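Local coordinates for cell wall surface anchor family protein (Streptococcus agalactiae serogroup V, PDB 3TVY) that forms the adhesive tip pilin of the group B streptococcal pilus, its vWFA-fold domain binding magnesium and probably mediating attachment to host surfaces, at residues A[325-330]-A[352-357]. Residues are numbered along the deposited sequence; the frame is centred on the assembly and turned at random.
Sequences IGVNGD and YTNVDD
The backbone NH of G326 reaches the carbonyl oxygen of V355 with an N to O distance of 2.8 Å. This is the last rung between strands 319-325 and 352-355, neighbours in the parallel sheet of the vWFA domain, where 352-355 is the outermost strand on its side. Past this point the first chain turns off into the loop that leads to helix 335-344. G326 makes the turn with a positive phi, a conformation that glycine adopts easily.

The side chain of N354 then carries the pairing one residue further. Its CG stands anti to the backbone N (chi1 -171°), which swings the amide across to V327, and both ends of the group are used. N354 OD1 accepts from V327 N at 2.9 Å, the donor tilted 16° from the carbonyl plane. N354 ND2 gives a more bent bond to V327 O, 3.0 Å away, arriving in the plane of the V327 carbonyl, on a lone pair of its oxygen, although V327 O sits 27° out of the asparagine's own amide plane. Together the two bonds fix the rotation of the amide and hold V327 by its own N and O.

On the sheet face that carries I325 and V355, the two side chains run side by side, meeting through their CG2 methyls at 4.2 Å. Both pack against I361 of helix 361-370, and I325 also touches D173, a ligand of the magnesium ion, so the strand end lies next to the metal site. V327 packs on A338 of helix 335-344, and the Y352 side chain crosses that of V327 at a slant, so that its OH, rather than the ring, does the touching, 3.3 Å from V327 CB.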
loop_
_atom_site.group_PDB
_atom_site.type_symbol
_atom_site.label_atom_id
_atom_site.label_comp_id
_atom_site.label_asym_id
_atom_site.label_seq_id
_atom_site.Cartn_x
_atom_site.Cartn_y
_atom_site.Cartn_z
ATOM N N ILE A 325 13.825 2.729 -4.388
ATOM C CA ILE A 325 14.938 1.790 -4.369
ATOM C C ILE A 325 14.765 0.671 -5.412
ATOM O O ILE A 325 14.028 -0.307 -5.168
ATOM C CB ILE A 325 15.179 1.168 -2.972
ATOM C CG1 ILE A 325 15.064 2.223 -1.859
ATOM C CG2 ILE A 325 16.559 0.475 -2.965
ATOM C CD1 ILE A 325 14.855 1.632 -0.449
ATOM N N GLY A 326 15.461 0.817 -6.542
ATOM C CA GLY A 326 15.382 -0.125 -7.655
ATOM C C GLY A 326 13.956 -0.289 -8.178
ATOM O O GLY A 326 13.544 -1.386 -8.556
ATOM N N VAL A 327 13.175 0.791 -8.154
ATOM C CA VAL A 327 11.777 0.715 -8.568
ATOM C C VAL A 327 11.728 0.375 -10.049
ATOM O O VAL A 327 12.355 1.041 -10.867
ATOM C CB VAL A 327 10.985 2.045 -8.318
ATOM C CG1 VAL A 327 9.632 2.042 -9.072
ATOM C CG2 VAL A 327 10.789 2.288 -6.831
ATOM N N ASN A 328 10.988 -0.682 -10.369
ATOM C CA ASN A 328 10.767 -1.050 -11.761
ATOM C C ASN A 328 9.308 -1.403 -12.081
ATOM O O ASN A 328 9.013 -1.798 -13.210
ATOM C CB ASN A 328 11.744 -2.175 -12.207
ATOM C CG ASN A 328 11.470 -3.515 -11.520
ATOM O OD1 ASN A 328 10.454 -3.687 -10.855
ATOM N ND2 ASN A 328 12.404 -4.464 -11.659
ATOM N N GLY A 329 8.399 -1.263 -11.117
ATOM C CA GLY A 329 6.971 -1.569 -11.382
ATOM C C GLY A 329 6.487 -2.954 -10.967
ATOM O O GLY A 329 5.284 -3.217 -10.942
ATOM N N ASP A 330 7.409 -3.852 -10.615
ATOM C CA ASP A 330 7.015 -5.172 -10.137
ATOM C C ASP A 330 6.215 -5.108 -8.824
ATOM O O ASP A 330 6.537 -4.342 -7.933
ATOM C CB ASP A 330 8.231 -6.094 -10.033
ATOM C CG ASP A 330 8.806 -6.427 -11.396
ATOM O OD1 ASP A 330 8.100 -6.194 -12.387
ATOM O OD2 ASP A 330 9.949 -6.908 -11.491
ATOM N N TYR A 352 11.153 13.096 -7.121
ATOM C CA TYR A 352 11.322 11.652 -7.055
ATOM C C TYR A 352 12.678 11.296 -7.608
ATOM O O TYR A 352 13.029 11.720 -8.700
ATOM C CB TYR A 352 10.214 10.905 -7.840
ATOM C CG TYR A 352 10.484 9.414 -8.082
ATOM C CD1 TYR A 352 10.587 8.521 -7.006
ATOM C CD2 TYR A 352 10.628 8.895 -9.396
ATOM C CE1 TYR A 352 10.826 7.137 -7.221
ATOM C CE2 TYR A 352 10.871 7.517 -9.617
ATOM C CZ TYR A 352 10.973 6.656 -8.510
ATOM O OH TYR A 352 11.205 5.314 -8.666
ATOM N N THR A 353 13.452 10.527 -6.860
ATOM C CA THR A 353 14.665 9.923 -7.423
ATOM C C THR A 353 14.673 8.430 -7.116
ATOM O O THR A 353 14.457 8.013 -5.968
ATOM C CB THR A 353 15.980 10.540 -6.851
ATOM O OG1 THR A 353 15.931 11.967 -6.932
ATOM C CG2 THR A 353 17.230 10.020 -7.622
ATOM N N ASN A 354 14.977 7.641 -8.138
ATOM C CA ASN A 354 15.082 6.204 -8.022
ATOM C C ASN A 354 16.555 5.808 -8.050
ATOM O O ASN A 354 17.222 6.124 -9.006
ATOM C CB ASN A 354 14.387 5.588 -9.216
ATOM C CG ASN A 354 14.250 4.101 -9.103
ATOM O OD1 ASN A 354 14.272 3.519 -8.002
ATOM N ND2 ASN A 354 14.064 3.468 -10.232
ATOM N N VAL A 355 17.053 5.150 -6.999
ATOM C CA VAL A 355 18.456 4.723 -6.920
ATOM C C VAL A 355 18.574 3.277 -7.349
ATOM O O VAL A 355 17.612 2.489 -7.213
ATOM C CB VAL A 355 19.038 4.859 -5.474
ATOM C CG1 VAL A 355 18.994 6.300 -5.014
ATOM C CG2 VAL A 355 18.277 3.962 -4.467
ATOM N N ASP A 356 19.741 2.903 -7.850
ATOM C CA ASP A 356 19.988 1.507 -8.199
ATOM C C ASP A 356 20.975 0.892 -7.196
ATOM O O ASP A 356 21.442 -0.228 -7.369
ATOM C CB ASP A 356 20.471 1.377 -9.661
ATOM C CG ASP A 356 21.788 2.135 -9.931
ATOM O OD1 ASP A 356 22.258 2.114 -11.089
ATOM O OD2 ASP A 356 22.361 2.751 -8.988
ATOM N N ASP A 357 21.276 1.645 -6.139
ATOM C CA ASP A 357 22.377 1.311 -5.216
ATOM C C ASP A 357 21.924 1.754 -3.825
ATOM O O ASP A 357 21.610 2.942 -3.607
ATOM C CB ASP A 357 23.649 2.038 -5.663
ATOM C CG ASP A 357 24.846 1.805 -4.745
ATOM O OD1 ASP A 357 24.705 1.267 -3.621
ATOM O OD2 ASP A 357 25.961 2.230 -5.148
#